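Local coordinates for exported protein (Bacteroides fragilis, PDB 4JX0) that is an exported two-domain protein of unknown function that binds magnesium and pairs a BT_3987-like N-terminal domain with an F5/F8 type C (discoidin-like) domain, at residues 54-59 and 174-179; 254-259 and 274-279. All blocks are in the same frame, centred on the assembly; numbering follows the deposited sequence.

Contact 1: residues 54-59 and 174-179; sequences NDLVNT and IRLDNI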
ATOM      1  N   ASN A  54       4.837  -5.480   8.617  1.00 32.16           N
ATOM      2  CA  ASN A  54       5.270  -6.051   9.883  1.00 31.88           C
ATOM      3  C   ASN A  54       6.470  -5.264  10.384  1.00 35.16           C
ATOM      4  O   ASN A  54       7.356  -4.919   9.605  1.00 32.95           O
ATOM      5  CB  ASN A  54       5.608  -7.526   9.724  1.00 29.97           C
ATOM      6  CG  ASN A  54       5.748  -8.263  11.037  1.00 42.39           C
ATOM      7  OD1 ASN A  54       6.797  -8.232  11.680  1.00 35.09           O
ATOM      8  ND2 ASN A  54       4.684  -8.910  11.493  1.00 35.07           N
ATOM      9  N   ASP A  55       6.491  -4.977  11.689  1.00 33.20           N
ATOM     10  CA  ASP A  55       7.555  -4.214  12.328  1.00 32.94           C
ATOM     11  C   ASP A  55       8.390  -5.116  13.237  1.00 37.49           C
ATOM     12  O   ASP A  55       8.961  -4.633  14.210  1.00 37.86           O
ATOM     13  CB  ASP A  55       6.930  -3.064  13.128  1.00 34.45           C
ATOM     14  CG  ASP A  55       5.945  -3.460  14.225  1.00 46.53           C
ATOM     15  OD1 ASP A  55       5.659  -4.668  14.359  1.00 47.50           O
ATOM     16  OD2 ASP A  55       5.424  -2.551  14.916  1.00 50.91           O
ATOM     17  N   LEU A  56       8.441  -6.430  12.919  1.00 33.75           N
ATOM     18  CA  LEU A  56       9.109  -7.471  13.695  1.00 34.37           C
ATOM     19  C   LEU A  56       8.400  -7.726  15.050  1.00 39.04           C
ATOM     20  O   LEU A  56       8.950  -8.435  15.892  1.00 39.94           O
ATOM     21  CB  LEU A  56      10.601  -7.166  13.904  1.00 34.36           C
ATOM     22  CG  LEU A  56      11.373  -6.744  12.655  1.00 37.82           C
ATOM     23  CD1 LEU A  56      12.821  -6.541  12.976  1.00 37.66           C
ATOM     24  CD2 LEU A  56      11.230  -7.764  11.541  1.00 40.85           C
ATOM     25  N   VAL A  57       7.162  -7.217  15.226  1.00 34.79           N
ATOM     26  CA  VAL A  57       6.365  -7.412  16.441  1.00 35.24           C
ATOM     27  C   VAL A  57       4.927  -7.769  16.032  1.00 39.81           C
ATOM     28  O   VAL A  57       4.448  -8.836  16.403  1.00 40.14           O
ATOM     29  CB  VAL A  57       6.393  -6.180  17.393  1.00 38.41           C
ATOM     30  CG1 VAL A  57       5.764  -6.516  18.741  1.00 38.50           C
ATOM     31  CG2 VAL A  57       7.812  -5.660  17.589  1.00 38.49           C
ATOM     32  N   ASN A  58       4.244  -6.875  15.287  1.00 35.93           N
ATOM     33  CA  ASN A  58       2.870  -7.075  14.831  1.00 35.31           C
ATOM     34  C   ASN A  58       2.675  -6.692  13.365  1.00 38.35           C
ATOM     35  O   ASN A  58       3.266  -5.716  12.891  1.00 36.65           O
ATOM     36  CB  ASN A  58       1.907  -6.229  15.665  1.00 35.86           C
ATOM     37  CG  ASN A  58       1.863  -6.592  17.119  1.00 56.99           C
ATOM     38  OD1 ASN A  58       1.384  -7.666  17.496  1.00 53.78           O
ATOM     39  ND2 ASN A  58       2.326  -5.702  17.978  1.00 46.83           N
ATOM     40  N   THR A  59       1.765  -7.415  12.684  1.00 34.78           N
ATOM     41  CA  THR A  59       1.366  -7.131  11.312  1.00 33.67           C
ATOM     42  C   THR A  59       0.219  -6.124  11.361  1.00 39.17           C
ATOM     43  O   THR A  59      -0.655  -6.216  12.223  1.00 37.84           O
ATOM     44  CB  THR A  59       0.993  -8.421  10.578  1.00 35.37           C
ATOM     45  OG1 THR A  59       2.170  -9.213  10.481  1.00 34.73           O
ATOM     46  CG2 THR A  59       0.413  -8.178   9.176  1.00 27.39           C
ATOM     47  N   ILE A 174       8.314  -6.102   5.448  1.00 34.59           N
ATOM     48  CA  ILE A 174       8.814  -5.557   6.715  1.00 34.22           C
ATOM     49  C   ILE A 174       9.025  -4.025   6.636  1.00 37.47           C
ATOM     50  O   ILE A 174       9.648  -3.504   5.705  1.00 37.41           O
ATOM     51  CB  ILE A 174      10.119  -6.262   7.191  1.00 37.75           C
ATOM     52  CG1 ILE A 174       9.819  -7.720   7.600  1.00 38.58           C
ATOM     53  CG2 ILE A 174      10.763  -5.508   8.377  1.00 38.18           C
ATOM     54  CD1 ILE A 174      11.037  -8.618   7.539  1.00 51.41           C
ATOM     55  N   ARG A 175       8.538  -3.335   7.674  1.00 33.87           N
ATOM     56  CA  ARG A 175       8.707  -1.894   7.845  1.00 33.25           C
ATOM     57  C   ARG A 175       8.685  -1.573   9.333  1.00 39.08           C
ATOM     58  O   ARG A 175       7.657  -1.747   9.999  1.00 39.67           O
ATOM     59  CB  ARG A 175       7.628  -1.087   7.111  1.00 30.38           C
ATOM     60  CG  ARG A 175       7.821   0.428   7.245  1.00 34.41           C
ATOM     61  CD  ARG A 175       6.897   1.215   6.344  1.00 36.33           C
ATOM     62  NE  ARG A 175       5.617   1.513   6.995  1.00 38.77           N
ATOM     63  CZ  ARG A 175       4.539   1.975   6.372  1.00 48.55           C
ATOM     64  NH1 ARG A 175       4.561   2.197   5.060  1.00 27.54           N
ATOM     65  NH2 ARG A 175       3.422   2.217   7.057  1.00 40.46           N
ATOM     66  N   LEU A 176       9.783  -1.041   9.840  1.00 35.50           N
ATOM     67  CA  LEU A 176       9.865  -0.679  11.249  1.00 35.62           C
ATOM     68  C   LEU A 176       9.131   0.641  11.469  1.00 42.89           C
ATOM     69  O   LEU A 176       8.922   1.394  10.520  1.00 44.07           O
ATOM     70  CB  LEU A 176      11.328  -0.569  11.694  1.00 35.39           C
ATOM     71  CG  LEU A 176      12.282  -1.696  11.257  1.00 39.55           C
ATOM     72  CD1 LEU A 176      13.690  -1.378  11.652  1.00 39.34           C
ATOM     73  CD2 LEU A 176      11.846  -3.034  11.835  1.00 41.88           C
ATOM     74  N   ASP A 177       8.712   0.911  12.693  1.00 40.54           N
ATOM     75  CA  ASP A 177       8.067   2.178  13.044  1.00 41.11           C
ATOM     76  C   ASP A 177       9.139   2.923  13.785  1.00 43.81           C
ATOM     77  O   ASP A 177       9.076   3.054  15.015  1.00 45.25           O
ATOM     78  CB  ASP A 177       6.786   1.944  13.875  1.00 44.79           C
ATOM     79  CG  ASP A 177       6.107   3.172  14.442  1.00 63.77           C
ATOM     80  OD1 ASP A 177       6.287   4.272  13.864  1.00 65.92           O
ATOM     81  OD2 ASP A 177       5.405   3.039  15.484  1.00 69.96           O
ATOM     82  N   ASN A 178      10.200   3.313  13.043  1.00 36.70           N
ATOM     83  CA  ASN A 178      11.370   3.964  13.621  1.00 35.19           C
ATOM     84  C   ASN A 178      11.645   5.336  13.019  1.00 37.10           C
ATOM     85  O   ASN A 178      12.769   5.802  13.136  1.00 37.20           O
ATOM     86  CB  ASN A 178      12.599   3.069  13.437  1.00 32.16           C
ATOM     87  CG  ASN A 178      13.757   3.451  14.309  1.00 41.11           C
ATOM     88  OD1 ASN A 178      13.596   3.683  15.506  1.00 37.66           O
ATOM     89  ND2 ASN A 178      14.937   3.580  13.727  1.00 27.67           N
ATOM     90  N   ILE A 179      10.640   6.013  12.430  1.00 31.68           N
ATOM     91  CA  ILE A 179      10.823   7.354  11.877  1.00 30.09           C
ATOM     92  C   ILE A 179       9.830   8.292  12.560  1.00 33.45           C
ATOM     93  O   ILE A 179       8.621   8.061  12.491  1.00 32.97           O
ATOM     94  CB  ILE A 179      10.682   7.363  10.332  1.00 32.22           C
ATOM     95  CG1 ILE A 179      11.821   6.554   9.648  1.00 31.69           C
ATOM     96  CG2 ILE A 179      10.624   8.787   9.787  1.00 32.97           C
ATOM     97  CD1 ILE A 179      13.227   7.121   9.741  1.00 32.41           C
TER

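Contact 2: residues 254-259 and 274-279; sequences MLKSCR and VFDRKS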
HETATM    1  N   MSE A 254       8.327  21.317  -1.779  1.00 29.96           N
HETATM    2  CA  MSE A 254       8.589  21.278  -0.339  1.00 28.23           C
HETATM    3  C   MSE A 254       8.368  19.854   0.132  1.00 31.69           C
HETATM    4  O   MSE A 254       7.233  19.393   0.090  1.00 32.30           O
HETATM    5  CB  MSE A 254       7.645  22.256   0.397  1.00 30.16           C
HETATM    6  CG  MSE A 254       7.688  22.143   1.924  1.00 35.79           C
HETATM    7 SE   MSE A 254       6.642  23.489   2.832  0.75 43.51          SE
HETATM    8  CE  MSE A 254       5.011  23.036   2.362  1.00 40.55           C
ATOM      9  N   LEU A 255       9.417  19.161   0.577  1.00 27.02           N
ATOM     10  CA  LEU A 255       9.310  17.777   1.052  1.00 26.74           C
ATOM     11  C   LEU A 255       8.273  17.618   2.166  1.00 30.51           C
ATOM     12  O   LEU A 255       8.375  18.287   3.195  1.00 29.58           O
ATOM     13  CB  LEU A 255      10.684  17.288   1.568  1.00 26.59           C
ATOM     14  CG  LEU A 255      10.750  15.916   2.243  1.00 30.22           C
ATOM     15  CD1 LEU A 255      10.253  14.821   1.313  1.00 30.88           C
ATOM     16  CD2 LEU A 255      12.163  15.611   2.681  1.00 30.09           C
ATOM     17  N   LYS A 256       7.285  16.727   1.949  1.00 27.65           N
ATOM     18  CA  LYS A 256       6.267  16.374   2.937  1.00 27.01           C
ATOM     19  C   LYS A 256       6.546  15.009   3.493  1.00 32.05           C
ATOM     20  O   LYS A 256       6.646  14.854   4.713  1.00 32.01           O
ATOM     21  CB  LYS A 256       4.862  16.374   2.325  1.00 29.38           C
ATOM     22  CG  LYS A 256       3.757  16.319   3.393  1.00 36.18           C
ATOM     23  CD  LYS A 256       2.608  15.418   3.026  1.00 35.09           C
ATOM     24  CE  LYS A 256       1.409  15.638   3.914  1.00 34.04           C
ATOM     25  NZ  LYS A 256       1.703  15.419   5.356  1.00 30.41           N
ATOM     26  N   SER A 257       6.628  14.001   2.598  1.00 29.37           N
ATOM     27  CA  SER A 257       6.826  12.612   2.995  1.00 28.96           C
ATOM     28  C   SER A 257       7.816  11.870   2.128  1.00 32.26           C
ATOM     29  O   SER A 257       8.028  12.238   0.979  1.00 32.29           O
ATOM     30  CB  SER A 257       5.495  11.868   2.935  1.00 32.27           C
ATOM     31  OG  SER A 257       4.982  11.829   1.615  1.00 41.36           O
ATOM     32  N   CYS A 258       8.387  10.790   2.685  1.00 28.79           N
ATOM     33  CA  CYS A 258       9.292   9.874   1.984  1.00 28.67           C
ATOM     34  C   CYS A 258       9.524   8.605   2.818  1.00 33.70           C
ATOM     35  O   CYS A 258       9.303   8.591   4.030  1.00 34.71           O
ATOM     36  CB  CYS A 258      10.613  10.550   1.640  1.00 29.12           C
ATOM     37  SG  CYS A 258      11.624  10.979   3.072  1.00 33.13           S
ATOM     38  N   ARG A 259       9.988   7.553   2.148  1.00 29.73           N
ATOM     39  CA  ARG A 259      10.316   6.248   2.726  1.00 29.02           C
ATOM     40  C   ARG A 259      11.800   6.245   3.059  1.00 34.01           C
ATOM     41  O   ARG A 259      12.598   6.557   2.176  1.00 33.68           O
ATOM     42  CB  ARG A 259       9.985   5.181   1.691  1.00 25.38           C
ATOM     43  CG  ARG A 259      10.061   3.731   2.155  1.00 34.26           C
ATOM     44  CD  ARG A 259      10.130   2.818   0.947  1.00 36.16           C
ATOM     45  NE  ARG A 259       9.047   3.126   0.001  1.00 41.41           N
ATOM     46  CZ  ARG A 259       9.131   3.102  -1.332  1.00 51.30           C
ATOM     47  NH1 ARG A 259      10.265   2.753  -1.933  1.00 35.73           N
ATOM     48  NH2 ARG A 259       8.075   3.409  -2.076  1.00 37.91           N
ATOM     49  N   VAL A 274       8.056   5.553   7.342  1.00 28.34           N
ATOM     50  CA  VAL A 274       7.703   6.625   6.439  1.00 27.87           C
ATOM     51  C   VAL A 274       7.758   7.949   7.190  1.00 33.38           C
ATOM     52  O   VAL A 274       7.108   8.107   8.234  1.00 34.10           O
ATOM     53  CB  VAL A 274       6.303   6.399   5.813  1.00 30.67           C
ATOM     54  CG1 VAL A 274       5.900   7.572   4.915  1.00 30.46           C
ATOM     55  CG2 VAL A 274       6.261   5.083   5.035  1.00 29.99           C
ATOM     56  N   PHE A 275       8.518   8.907   6.644  1.00 28.69           N
ATOM     57  CA  PHE A 275       8.525  10.268   7.152  1.00 27.39           C
ATOM     58  C   PHE A 275       7.324  10.920   6.510  1.00 32.04           C
ATOM     59  O   PHE A 275       7.098  10.680   5.331  1.00 31.99           O
ATOM     60  CB  PHE A 275       9.825  10.989   6.791  1.00 28.34           C
ATOM     61  CG  PHE A 275       9.823  12.451   7.182  1.00 28.93           C
ATOM     62  CD1 PHE A 275       9.931  12.831   8.510  1.00 30.44           C
ATOM     63  CD2 PHE A 275       9.756  13.445   6.216  1.00 29.71           C
ATOM     64  CE1 PHE A 275       9.978  14.176   8.863  1.00 30.42           C
ATOM     65  CE2 PHE A 275       9.795  14.787   6.578  1.00 31.30           C
ATOM     66  CZ  PHE A 275       9.908  15.141   7.897  1.00 28.87           C
ATOM     67  N   ASP A 276       6.497  11.631   7.276  1.00 28.58           N
ATOM     68  CA  ASP A 276       5.301  12.300   6.748  1.00 27.98           C
ATOM     69  C   ASP A 276       4.952  13.442   7.692  1.00 32.22           C
ATOM     70  O   ASP A 276       4.159  13.257   8.623  1.00 32.51           O
ATOM     71  CB  ASP A 276       4.137  11.299   6.585  1.00 29.50           C
ATOM     72  CG  ASP A 276       2.835  11.871   6.037  1.00 43.04           C
ATOM     73  OD1 ASP A 276       2.872  12.961   5.424  1.00 43.97           O
ATOM     74  OD2 ASP A 276       1.781  11.210   6.191  1.00 51.61           O
ATOM     75  N   ARG A 277       5.604  14.604   7.497  1.00 27.68           N
ATOM     76  CA  ARG A 277       5.419  15.740   8.397  1.00 27.84           C
ATOM     77  C   ARG A 277       4.147  16.515   8.088  1.00 35.90           C
ATOM     78  O   ARG A 277       3.574  16.403   7.001  1.00 35.98           O
ATOM     79  CB  ARG A 277       6.623  16.689   8.413  1.00 24.07           C
ATOM     80  CG  ARG A 277       7.018  17.297   7.077  1.00 24.43           C
ATOM     81  CD  ARG A 277       7.954  18.471   7.263  1.00 23.03           C
ATOM     82  NE  ARG A 277       8.358  19.032   5.974  1.00 23.16           N
ATOM     83  CZ  ARG A 277       8.949  20.207   5.797  1.00 41.02           C
ATOM     84  NH1 ARG A 277       9.210  20.995   6.834  1.00 37.93           N
ATOM     85  NH2 ARG A 277       9.279  20.610   4.579  1.00 27.54           N
ATOM     86  N   LYS A 278       3.698  17.273   9.094  1.00 33.49           N
ATOM     87  CA  LYS A 278       2.505  18.106   9.049  1.00 33.77           C
ATOM     88  C   LYS A 278       2.861  19.603   9.163  1.00 37.36           C
ATOM     89  O   LYS A 278       1.977  20.430   9.040  1.00 37.89           O
ATOM     90  CB  LYS A 278       1.566  17.682  10.197  1.00 37.25           C
ATOM     91  CG  LYS A 278       0.772  16.397   9.903  1.00 52.64           C
ATOM     92  CD  LYS A 278       0.838  15.374  11.040  1.00 66.04           C
ATOM     93  CE  LYS A 278       2.146  14.602  11.067  1.00 77.33           C
ATOM     94  NZ  LYS A 278       2.392  13.955  12.388  1.00 82.26           N
ATOM     95  N   SER A 279       4.140  19.960   9.380  1.00 32.65           N
ATOM     96  CA  SER A 279       4.581  21.351   9.495  1.00 32.08           C
ATOM     97  C   SER A 279       5.187  21.825   8.164  1.00 34.69           C
ATOM     98  O   SER A 279       6.103  21.183   7.657  1.00 34.28           O
ATOM     99  CB  SER A 279       5.603  21.469  10.621  1.00 35.89           C
ATOM    100  OG  SER A 279       6.149  22.774  10.696  1.00 52.14           O
TER

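Contact 1: residues 54-59 and 174-179
L56 reaches I174 and L176 because its CG lies anti to its own carbonyl carbon and beside the backbone N (chi1 -48°), which carries the two methyls across to the other segment. I174 CG1 and L176 CG are likewise anti to their carbonyl carbons; the L56 chain crosses I174 at about a right angle and L176 at a slant. CD2 of L56 lies 3.9 Å from CG2 of I174, and CD1 of L56 is 3.8 Å from CD2 of L176. One branch of L56 thus faces I174, while the other, with CG, faces L176.

Next to these side chains the backbones run parallel for one bridge, N54 with I174, where strands 47-54 and 165-174 end together. R175 N donates to N54 O at 2.8 Å, an almost straight bond (170° at the hydrogen) whose donor is tilted from the carbonyl plane. The same oxygen also receives a CA-H...O contact from I174. D55 CA in turn approaches R175 O.

The turn 54-59 is shaped by its own side chains. N54 OD1 accepts from L56 N, an Asx turn, while N54 ND2 gives a 2.7 Å bond to T59 OG1 with the partner in the amide plane. D55 OD1 takes N58 N at 2.8 Å nearly along its C-O axis. On the facing segment D177 forms a salt bridge with K289, in the strand 283-294.

N54 OD1, N54 ND2 and D55 OD1 are therefore used within the turn, V57 O and T59 OG1 also bond to K135 and L136, and the cross-segment link rests on a single backbone hydrogen bond and a small, partly solvent-exposed leucine-isoleucine patch. The chemistry implies a modest surface contact at the end of the N-terminal sheet, where the chain leaves toward the second domain.

Contact 2: residues 254-259 and 274-279
K256 and D276 form a salt bridge across the open end of the hairpin made by strands 255-263 and 269-276, with NZ 2.7 Å from OD1 on the syn side, but 30° out of the carboxylate plane. The same ammonium donates to R277 O, also at 2.7 Å, so one lysine holds a side chain and the next residue's carbonyl together. The lysine chain begins with CG anti to the backbone N (chi1 -167°) and bends at chi2 and chi4, which turns NZ back to the opposite strand.

Within the ladder, C258 and F275 are an antiparallel hydrogen-bonded pair. F275 N reaches C258 O at 2.7 Å, and C258 N returns a bond to F275 O. Farther along, R277 N donates to K256 O at 3.0 Å. That nitrogen also sits above the centre of the F275 ring.

L255 O is gripped side-on by the R277 guanidinium: NE and NH2 each lie 2.9 Å from it, and the oxygen is 1° out of the guanidinium plane. R277 NH1 bridges to D281. L255 N bonds to T245 OG1 and D276 N to S181 OG. K256 and S257 both face M303 of strand 296-304, a classic beta bulge.

The carbonyls of L255, K256 and C258 thus take donors from 274-279, and those of F275 and R277 take donors from 254-259. Two side-chain cations continue the cross-strand bonding where the regular ladder stops; the paired bonds to L255 O and the salt bridge to D281 fix the guanidinium's orientation, and D281 probably balances its charge.

Overall arrangement
Contact 1 joins the ends of strands 47-54 and 165-174 of the N-terminal sheet, and contact 2 lies in the hairpin of the second domain, which the chain enters after contact 1. Their centres are 18 Å apart, yet they touch: R175 NH1 packs 3.4 Å from V274 CG2, and I179 CG2 lies 3.7 Å from F275 CA. Segment 174-179 therefore runs from one contact to the edge strand of the other, joining the two domains. Contact 1 lies away from the magnesium site formed by S208, D211, N213, N314 and E315. In contact 2 the M254 side chain is about 9 Å from that of N314, and the L255 side chain about 14 Å from a bound magnesium ion.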